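Side-chain contacts in alpha-glucosidase (Pseudoalteromonas sp. K8, PDB 5HQA), which hydrolyses alpha-glucosides as a calcium-binding glycoside hydrolase of family 97 whose activity is raised by chloride: residues A[473-476]-A[477-480]; A[439-442]-A[443-447]; A[243-246]-A[247-251]. One frame throughout, in Å; residues are numbered along the deposited sequence. Where two conformers were deposited one is given.

Overall arrangement
All three contacts are local and mainly buried, with partly exposed residues at Glu473 in contact 1 and Asp244 in contact 3. Contact 1 is a short helical segment beside the magnesium site, contact 2 a loop with bridging waters between strands 432-435 and 451-454, and contact 3 a brief helix with its exit turn. Contact 3, in the N-terminal region, touches contact 2, in a loop of the catalytic barrel; contact 1 stands about 20 Å from contact 2, centre to centre. Contact 1 rests chiefly on main-chain bonds, CH-pi and apolar packing. Contact 3 combines main-chain bonds with serine and asparagine side-chain bonds and one aliphatic pair, whereas a carboxylate and waters dominate contact 2.

Contact 1: A[473-476]-A[477-480]; sequences EHIS and MLAF
The imidazole of His474 carries Leu478 on one face, while the ring of Phe480 receives the carbonyl oxygen of Ser476 at its edge and in its plane. Leu478 CG stands 4.0 Å from the centroid of the His474 ring, 20° off the normal, a CH-pi contact displaced toward the rim. The two methyls reach different atoms of the ring: Leu478 CD1 comes to 3.6 Å from His474 NE2, and CD2 lies near CE1. With its CG anti to the backbone N (chi1 -172°), His474 turns its ring along the helix to meet the leucine one turn later, and NE2 is held by a hydrogen bond to the carbonyl oxygen of Arg458. At Phe480, CD2 is 3.2 Å from Ser476 O, and the ring also packs on helix 237-241 and on Ile568.

A third flat group, the Glu473 carboxylate, has the methyl of Met477 over its face, CE being 3.5 Å from OE1 of Glu473. The methionine chain bends at chi2 (-69°) to bring CE there. Glu473 O is gripped twice, by Met477 N at 3.0 Å and by Ser476 OG at 2.9 Å, the hydroxyl coming in tilted from the carbonyl plane. Leu478 N then bonds nearly straight to His474 O (2.9 Å), and Ala479 N to Ile475 O.

The Glu473 side chain comes within about 4 Å of the magnesium ion, which is bound by Gly565, Asp566 and Asp592. Polar bonds to Glu473 O in the first turn are followed by links to the metal-bearing region: a backbone bond from Ser476 to Gly565, Ala479 and Phe480 on Ile568, and Phe480 on Val564. Ile475 and Leu478 pack instead on Phe490, Ile475 also on helix 513-522. The nearby cation probably helps offset the negative charge of Glu473.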
ATOM      1  N   GLU A 473       7.488  -8.018 -15.129  1.00 10.18           N
ATOM      2  CA  GLU A 473       7.392  -8.682 -13.825  1.00 10.81           C
ATOM      3  C   GLU A 473       6.861  -7.775 -12.713  1.00 10.61           C
ATOM      4  O   GLU A 473       6.655  -8.249 -11.586  1.00 10.04           O
ATOM      5  CB  GLU A 473       8.765  -9.227 -13.413  1.00  9.32           C
ATOM      6  CG  GLU A 473       9.743  -8.123 -13.023  1.00  9.57           C
ATOM      7  CD  GLU A 473      11.121  -8.651 -12.653  1.00 14.73           C
ATOM      8  OE1 GLU A 473      11.360  -9.880 -12.761  1.00 13.37           O
ATOM      9  OE2 GLU A 473      11.970  -7.823 -12.259  1.00 14.99           O
ATOM     10  N   HIS A 474       6.635  -6.490 -12.997  1.00  9.78           N
ATOM     11  CA  HIS A 474       6.394  -5.523 -11.927  1.00  9.69           C
ATOM     12  C   HIS A 474       5.169  -5.889 -11.081  1.00 11.73           C
ATOM     13  O   HIS A 474       5.228  -5.853  -9.845  1.00 11.34           O
ATOM     14  CB  HIS A 474       6.242  -4.121 -12.521  1.00  9.83           C
ATOM     15  CG  HIS A 474       6.180  -3.037 -11.489  1.00 11.78           C
ATOM     16  ND1 HIS A 474       7.175  -2.842 -10.549  1.00 11.04           N
ATOM     17  CD2 HIS A 474       5.238  -2.095 -11.244  1.00 11.01           C
ATOM     18  CE1 HIS A 474       6.846  -1.826  -9.771  1.00 10.18           C
ATOM     19  NE2 HIS A 474       5.678  -1.352 -10.175  1.00 12.09           N
ATOM     20  N   ILE A 475       4.035  -6.213 -11.720  1.00  9.85           N
ATOM     21  CA  ILE A 475       2.836  -6.512 -10.936  1.00 10.57           C
ATOM     22  C   ILE A 475       3.075  -7.720 -10.035  1.00 12.14           C
ATOM     23  O   ILE A 475       2.696  -7.720  -8.855  1.00 10.54           O
ATOM     24  CB  ILE A 475       1.610  -6.733 -11.845  1.00 11.69           C
ATOM     25  CG1 ILE A 475       1.397  -5.535 -12.785  1.00 12.27           C
ATOM     26  CG2 ILE A 475       0.367  -6.997 -10.985  1.00 11.13           C
ATOM     27  CD1 ILE A 475       1.259  -4.197 -12.062  1.00 10.63           C
ATOM     28  N   SER A 476       3.705  -8.771 -10.571  1.00  8.85           N
ATOM     29  CA  SER A 476       3.937  -9.959  -9.761  1.00  9.44           C
ATOM     30  C   SER A 476       4.999  -9.727  -8.693  1.00 12.33           C
ATOM     31  O   SER A 476       5.126 -10.554  -7.785  1.00 13.25           O
ATOM     32  CB  SER A 476       4.316 -11.139 -10.659  1.00 10.95           C
ATOM     33  OG  SER A 476       5.577 -10.917 -11.269  1.00 16.39           O
ATOM     34  N   MET A 477       5.766  -8.636  -8.785  1.00 10.73           N
ATOM     35  CA  MET A 477       6.592  -8.206  -7.659  1.00  9.73           C
ATOM     36  C   MET A 477       5.752  -7.470  -6.620  1.00 12.25           C
ATOM     37  O   MET A 477       5.792  -7.801  -5.430  1.00 10.77           O
ATOM     38  CB  MET A 477       7.724  -7.300  -8.146  1.00  8.39           C
ATOM     39  CG  MET A 477       8.761  -7.999  -8.994  1.00 10.66           C
ATOM     40  SD  MET A 477       9.731  -9.171  -8.013  1.00 13.44           S
ATOM     41  CE  MET A 477      10.938  -9.679  -9.254  1.00 14.13           C
ATOM     42  N   LEU A 478       4.988  -6.464  -7.062  1.00 10.79           N
ATOM     43  CA  LEU A 478       4.155  -5.688  -6.145  1.00 10.35           C
ATOM     44  C   LEU A 478       3.295  -6.585  -5.273  1.00 10.65           C
ATOM     45  O   LEU A 478       3.146  -6.340  -4.069  1.00 10.56           O
ATOM     46  CB  LEU A 478       3.247  -4.727  -6.926  1.00  9.79           C
ATOM     47  CG  LEU A 478       3.904  -3.534  -7.630  1.00 11.33           C
ATOM     48  CD1 LEU A 478       2.839  -2.753  -8.419  1.00  9.63           C
ATOM     49  CD2 LEU A 478       4.617  -2.624  -6.632  1.00 13.20           C
ATOM     50  N   ALA A 479       2.717  -7.630  -5.870  1.00 10.44           N
ATOM     51  CA  ALA A 479       1.732  -8.447  -5.164  1.00 10.02           C
ATOM     52  C   ALA A 479       2.300  -9.097  -3.909  1.00 10.11           C
ATOM     53  O   ALA A 479       1.542  -9.406  -2.986  1.00 12.49           O
ATOM     54  CB  ALA A 479       1.176  -9.525  -6.095  1.00  9.88           C
ATOM     55  N   PHE A 480       3.613  -9.328  -3.854  1.00  8.70           N
ATOM     56  CA  PHE A 480       4.222 -10.004  -2.713  1.00  9.67           C
ATOM     57  C   PHE A 480       5.161  -9.090  -1.936  1.00 12.18           C
ATOM     58  O   PHE A 480       5.900  -9.557  -1.056  1.00 10.22           O
ATOM     59  CB  PHE A 480       4.968 -11.262  -3.171  1.00  9.27           C
ATOM     60  CG  PHE A 480       4.093 -12.261  -3.881  1.00  9.77           C
ATOM     61  CD1 PHE A 480       3.370 -13.205  -3.160  1.00 10.12           C
ATOM     62  CD2 PHE A 480       3.995 -12.258  -5.271  1.00 10.88           C
ATOM     63  CE1 PHE A 480       2.559 -14.120  -3.806  1.00 10.69           C
ATOM     64  CE2 PHE A 480       3.187 -13.174  -5.934  1.00 10.05           C
ATOM     65  CZ  PHE A 480       2.471 -14.112  -5.202  1.00 11.65           C
TER

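Contact 2: A[439-442]-A[443-447]; sequences IKDT and GLRRT
Asp441 and Gly443 meet in a buried, polar turn within the loop that follows strand 432-435 and leads to strand 451-454 of the catalytic barrel. OD1 of Asp441 accepts the backbone N of Gly443 at 2.7 Å, in a bond of 164°. The aspartate reaches it because its CG lies anti to the backbone N (chi1 -170°), which swings the carboxylate forward along the chain. Two waters donate to the same oxygen, the first lying 2.6 Å from Asp441 OD1. That water accepts from Arg445 N, and the other accepts from Arg445 NE at 2.8 Å, in the plane of the guanidinium. A third water, by contrast, links Thr442 N with Leu444 N. The charged ends of Asp441 and Arg445 stay apart, 4.3 Å between OD2 and NE, and the arginine finds its salt bridge with Glu72. Thr442 and Leu444 run side by side, with the threonine hydroxyl tied to Leu189 N. Gly443 has a positive phi of 91°, suited to a residue without CB. The arrangement is an Asx turn leading directly into a type I beta turn, Gly443 to Arg446.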
ATOM      1  N   ILE A 439       3.821   8.024   3.351  1.00 12.17           N
ATOM      2  CA  ILE A 439       4.446   7.016   4.197  1.00 12.03           C
ATOM      3  C   ILE A 439       3.875   5.660   3.795  1.00 11.03           C
ATOM      4  O   ILE A 439       2.709   5.550   3.395  1.00 11.02           O
ATOM      5  CB  ILE A 439       4.197   7.320   5.690  1.00 10.51           C
ATOM      6  CG1 ILE A 439       4.834   6.256   6.591  1.00 10.25           C
ATOM      7  CG2 ILE A 439       2.687   7.399   5.991  1.00 10.64           C
ATOM      8  CD1 ILE A 439       6.361   6.259   6.567  1.00  9.63           C
ATOM      9  N   LYS A 440       4.699   4.620   3.876  1.00  9.94           N
ATOM     10  CA  LYS A 440       4.219   3.275   3.578  1.00 10.27           C
ATOM     11  C   LYS A 440       3.020   2.927   4.455  1.00 12.04           C
ATOM     12  O   LYS A 440       2.870   3.435   5.573  1.00 11.85           O
ATOM     13  CB  LYS A 440       5.338   2.259   3.789  1.00 11.05           C
ATOM     14  CG  LYS A 440       5.765   2.157   5.261  1.00 11.14           C
ATOM     15  CD  LYS A 440       7.108   1.442   5.412  1.00 12.29           C
ATOM     16  CE  LYS A 440       7.502   1.368   6.882  1.00 11.66           C
ATOM     17  NZ  LYS A 440       8.821   0.695   7.102  1.00 11.24           N
ATOM     18  N   ASP A 441       2.148   2.077   3.915  1.00 10.16           N
ATOM     19  CA  ASP A 441       0.962   1.616   4.629  1.00 10.71           C
ATOM     20  C   ASP A 441       1.390   0.711   5.781  1.00 12.08           C
ATOM     21  O   ASP A 441       2.193  -0.208   5.591  1.00 10.97           O
ATOM     22  CB  ASP A 441       0.051   0.867   3.645  1.00 10.12           C
ATOM     23  CG  ASP A 441      -1.336   0.545   4.216  1.00 15.79           C
ATOM     24  OD1 ASP A 441      -1.480   0.425   5.455  1.00 14.71           O
ATOM     25  OD2 ASP A 441      -2.286   0.398   3.398  1.00 15.12           O
ATOM     26  N   THR A 442       0.898   0.994   6.992  1.00  9.47           N
ATOM     27  CA  THR A 442       1.168   0.118   8.131  1.00  9.57           C
ATOM     28  C   THR A 442      -0.128  -0.312   8.811  1.00 13.47           C
ATOM     29  O   THR A 442      -0.114  -0.688   9.991  1.00 13.28           O
ATOM     30  CB  THR A 442       2.126   0.776   9.136  1.00 10.68           C
ATOM     31  OG1 THR A 442       1.553   1.983   9.653  1.00 11.14           O
ATOM     32  CG2 THR A 442       3.457   1.116   8.448  1.00  9.41           C
ATOM     33  N   GLY A 443      -1.245  -0.279   8.080  1.00 10.97           N
ATOM     34  CA  GLY A 443      -2.521  -0.758   8.581  1.00 10.44           C
ATOM     35  C   GLY A 443      -3.390   0.276   9.260  1.00 12.77           C
ATOM     36  O   GLY A 443      -4.420  -0.093   9.838  1.00 12.62           O
ATOM     37  N   LEU A 444      -3.027   1.559   9.202  1.00 12.02           N
ATOM     38  CA  LEU A 444      -3.778   2.565   9.943  1.00 13.92           C
ATOM     39  C   LEU A 444      -5.180   2.805   9.383  1.00 13.36           C
ATOM     40  O   LEU A 444      -5.999   3.426  10.073  1.00 14.41           O
ATOM     41  CB  LEU A 444      -2.985   3.876   9.981  1.00 13.38           C
ATOM     42  CG  LEU A 444      -1.788   3.837  10.931  1.00 12.70           C
ATOM     43  CD1 LEU A 444      -0.830   4.981  10.640  1.00 14.00           C
ATOM     44  CD2 LEU A 444      -2.291   3.904  12.372  1.00 13.94           C
ATOM     45  N   ARG A 445      -5.485   2.320   8.170  1.00 11.82           N
ATOM     46  CA  ARG A 445      -6.861   2.373   7.679  1.00 12.57           C
ATOM     47  C   ARG A 445      -7.842   1.685   8.628  1.00 14.13           C
ATOM     48  O   ARG A 445      -9.036   2.003   8.608  1.00 14.15           O
ATOM     49  CB  ARG A 445      -6.958   1.735   6.282  1.00 11.72           C
ATOM     50  CG  ARG A 445      -6.561   0.249   6.255  1.00 12.05           C
ATOM     51  CD  ARG A 445      -6.531  -0.304   4.830  1.00 12.69           C
ATOM     52  NE  ARG A 445      -5.811  -1.578   4.734  1.00 12.55           N
ATOM     53  CZ  ARG A 445      -6.359  -2.745   4.380  1.00 13.33           C
ATOM     54  NH1 ARG A 445      -7.661  -2.839   4.089  1.00 10.98           N
ATOM     55  NH2 ARG A 445      -5.594  -3.834   4.305  1.00 12.77           N
ATOM     56  N   ARG A 446      -7.384   0.740   9.451  1.00 12.05           N
ATOM     57  CA  ARG A 446      -8.289   0.164  10.440  1.00 12.64           C
ATOM     58  C   ARG A 446      -8.720   1.220  11.447  1.00 14.69           C
ATOM     59  O   ARG A 446      -9.905   1.341  11.780  1.00 15.68           O
ATOM     60  CB  ARG A 446      -7.634  -1.009  11.163  1.00 12.64           C
ATOM     61  CG  ARG A 446      -8.548  -1.535  12.274  1.00 13.33           C
ATOM     62  CD  ARG A 446      -7.938  -2.661  13.065  1.00 13.43           C
ATOM     63  NE  ARG A 446      -8.945  -3.256  13.930  1.00 14.31           N
ATOM     64  CZ  ARG A 446      -8.727  -4.302  14.719  1.00 16.80           C
ATOM     65  NH1 ARG A 446      -7.530  -4.875  14.750  1.00 15.48           N
ATOM     66  NH2 ARG A 446      -9.708  -4.780  15.472  1.00 15.64           N
ATOM     67  N   THR A 447      -7.758   2.001  11.934  1.00 13.76           N
ATOM     68  CA  THR A 447      -8.003   2.997  12.968  1.00 15.29           C
ATOM     69  C   THR A 447      -8.670   4.242  12.396  1.00 15.88           C
ATOM     70  O   THR A 447      -9.514   4.860  13.058  1.00 15.32           O
ATOM     71  CB  THR A 447      -6.673   3.366  13.625  1.00 15.69           C
ATOM     72  OG1 THR A 447      -5.938   2.163  13.903  1.00 15.96           O
ATOM     73  CG2 THR A 447      -6.902   4.131  14.914  1.00 14.06           C
TER
HETATM   74  O   HOH W   1      -3.710   1.765   5.920  1.00 13.83           O
HETATM   75  O   HOH W   2      -3.156  -1.936   5.556  1.00 13.91           O
HETATM   76  O   HOH W   3      -1.139   2.857   7.284  1.00 10.87           O

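Contact 3: A[243-246]-A[247-251]; sequences SDII and LNLNE
A single-turn helix, residues 245-248, brings Asp244 and Asn248 together and ends where Asn250 ND2 and Leu249 N bond to Ile246 O. It opens with an ST turn, in which Ser243 OG accepts the backbone N of Ile245. Asp244 occupies the N-cap position but makes no capping bond through its side chain; its carboxylate instead forms a salt bridge with Arg73. Asp244 O takes Asn248 N at 2.9 Å, a nearly straight bond. The Asn248 amide lies beside Asp244, ND2 3.8 Å from Asp244 CB, and is itself tied to Trp66 and Val77.

On another flank, a chi1 of -171° sets CG1 of Ile245 beside the carbonyl carbon, where it meets Leu249 CD1 at 4.0 Å as the two chains run alongside. Both pack against Phe104 of strand 95-104.

The carbonyl of Ile246 ends the turn. Asn250 ND2 donates to Ile246 O at 2.8 Å, the acceptor lying in the plane of the asparagine amide. Leu249 N reaches the same oxygen from the opposite face, at a longer 3.3 Å, and makes a weak bond to Ile245 O as well. Asn250 ND2 also bonds to Thr442 O, so one amide nitrogen bridges two carbonyls, closing this helix and joining it to the neighbouring catalytic-barrel loop.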
ATOM      1  N   SER A 243      -2.639 -13.158   4.737  1.00 16.79           N
ATOM      2  CA  SER A 243      -2.613 -12.864   6.163  1.00 16.88           C
ATOM      3  C   SER A 243      -3.257 -11.505   6.458  1.00 15.48           C
ATOM      4  O   SER A 243      -3.159 -10.568   5.663  1.00 13.57           O
ATOM      5  CB  SER A 243      -1.170 -12.881   6.670  1.00 13.59           C
ATOM      6  OG  SER A 243      -1.107 -12.448   8.016  1.00 14.89           O
ATOM      7  N   ASP A 244      -3.926 -11.413   7.614  1.00 13.21           N
ATOM      8  CA  ASP A 244      -4.474 -10.158   8.124  1.00 11.89           C
ATOM      9  C   ASP A 244      -3.627  -9.557   9.245  1.00 12.63           C
ATOM     10  O   ASP A 244      -4.122  -8.722  10.011  1.00 13.22           O
ATOM     11  CB  ASP A 244      -5.899 -10.372   8.636  1.00 14.90           C
ATOM     12  CG  ASP A 244      -6.880 -10.698   7.527  1.00 19.81           C
ATOM     13  OD1 ASP A 244      -6.994  -9.906   6.565  1.00 19.20           O
ATOM     14  OD2 ASP A 244      -7.546 -11.753   7.622  1.00 20.96           O
ATOM     15  N   ILE A 245      -2.367  -9.969   9.370  1.00 12.56           N
ATOM     16  CA  ILE A 245      -1.599  -9.605  10.557  1.00 12.69           C
ATOM     17  C   ILE A 245      -1.429  -8.088  10.660  1.00 15.04           C
ATOM     18  O   ILE A 245      -1.512  -7.521  11.756  1.00 13.91           O
ATOM     19  CB  ILE A 245      -0.252 -10.351  10.570  1.00 13.28           C
ATOM     20  CG1 ILE A 245       0.459 -10.142  11.902  1.00 15.83           C
ATOM     21  CG2 ILE A 245       0.642  -9.916   9.397  1.00 13.47           C
ATOM     22  CD1 ILE A 245       1.684 -11.015  12.044  1.00 18.68           C
ATOM     23  N   ILE A 246      -1.239  -7.395   9.530  1.00 12.09           N
ATOM     24  CA  ILE A 246      -1.023  -5.947   9.604  1.00 10.69           C
ATOM     25  C   ILE A 246      -2.257  -5.255  10.177  1.00 12.35           C
ATOM     26  O   ILE A 246      -2.160  -4.446  11.109  1.00 14.43           O
ATOM     27  CB  ILE A 246      -0.643  -5.370   8.228  1.00 11.92           C
ATOM     28  CG1 ILE A 246       0.669  -5.987   7.718  1.00 13.18           C
ATOM     29  CG2 ILE A 246      -0.511  -3.848   8.315  1.00 11.42           C
ATOM     30  CD1 ILE A 246       1.847  -5.829   8.681  1.00 14.82           C
ATOM     31  N   LEU A 247      -3.440  -5.569   9.644  1.00 10.84           N
ATOM     32  CA  LEU A 247      -4.660  -4.984  10.195  1.00 11.32           C
ATOM     33  C   LEU A 247      -4.858  -5.376  11.651  1.00 13.04           C
ATOM     34  O   LEU A 247      -5.266  -4.547  12.474  1.00 12.46           O
ATOM     35  CB  LEU A 247      -5.878  -5.415   9.383  1.00 12.28           C
ATOM     36  CG  LEU A 247      -6.060  -4.782   8.001  1.00 13.61           C
ATOM     37  CD1 LEU A 247      -7.216  -5.482   7.296  1.00 15.11           C
ATOM     38  CD2 LEU A 247      -6.332  -3.288   8.128  1.00 14.29           C
ATOM     39  N   ASN A 248      -4.603  -6.645  11.984  1.00 13.51           N
ATOM     40  CA  ASN A 248      -4.877  -7.119  13.342  1.00 14.40           C
ATOM     41  C   ASN A 248      -4.004  -6.440  14.384  1.00 16.34           C
ATOM     42  O   ASN A 248      -4.360  -6.433  15.569  1.00 15.88           O
ATOM     43  CB  ASN A 248      -4.693  -8.632  13.426  1.00 12.97           C
ATOM     44  CG  ASN A 248      -5.964  -9.381  13.080  1.00 15.43           C
ATOM     45  OD1 ASN A 248      -7.064  -8.906  13.367  1.00 15.38           O
ATOM     46  ND2 ASN A 248      -5.825 -10.549  12.461  1.00 13.27           N
ATOM     47  N   LEU A 249      -2.875  -5.870  13.980  1.00 13.09           N
ATOM     48  CA  LEU A 249      -1.999  -5.215  14.936  1.00 13.05           C
ATOM     49  C   LEU A 249      -2.325  -3.740  15.118  1.00 15.52           C
ATOM     50  O   LEU A 249      -1.681  -3.076  15.928  1.00 18.50           O
ATOM     51  CB  LEU A 249      -0.541  -5.388  14.507  1.00 12.44           C
ATOM     52  CG  LEU A 249      -0.043  -6.827  14.644  1.00 13.92           C
ATOM     53  CD1 LEU A 249       1.371  -6.919  14.141  1.00 14.15           C
ATOM     54  CD2 LEU A 249      -0.120  -7.303  16.106  1.00 14.19           C
ATOM     55  N   ASN A 250      -3.307  -3.212  14.399  1.00 11.81           N
ATOM     56  CA  ASN A 250      -3.694  -1.818  14.549  1.00 11.90           C
ATOM     57  C   ASN A 250      -4.864  -1.662  15.514  1.00 16.02           C
ATOM     58  O   ASN A 250      -5.635  -2.597  15.761  1.00 14.77           O
ATOM     59  CB  ASN A 250      -4.048  -1.217  13.192  1.00 11.79           C
ATOM     60  CG  ASN A 250      -2.821  -0.755  12.447  1.00 15.62           C
ATOM     61  OD1 ASN A 250      -2.436   0.414  12.538  1.00 14.42           O
ATOM     62  ND2 ASN A 250      -2.159  -1.683  11.755  1.00 10.88           N
ATOM     63  N   GLU A 251      -4.984  -0.451  16.063  0.50 16.96           N
ATOM     64  CA  GLU A 251      -6.069  -0.144  16.981  0.50 18.88           C
ATOM     65  C   GLU A 251      -7.400  -0.104  16.231  0.50 17.69           C
ATOM     66  O   GLU A 251      -7.443   0.227  15.042  0.50 17.25           O
ATOM     67  CB  GLU A 251      -5.839   1.201  17.668  0.50 20.70           C
ATOM     68  CG  GLU A 251      -4.588   1.284  18.519  0.50 22.99           C
ATOM     69  CD  GLU A 251      -4.522   2.574  19.319  0.50 27.11           C
ATOM     70  OE1 GLU A 251      -5.229   2.686  20.345  0.50 30.27           O
ATOM     71  OE2 GLU A 251      -3.774   3.484  18.909  0.50 31.61           O
TER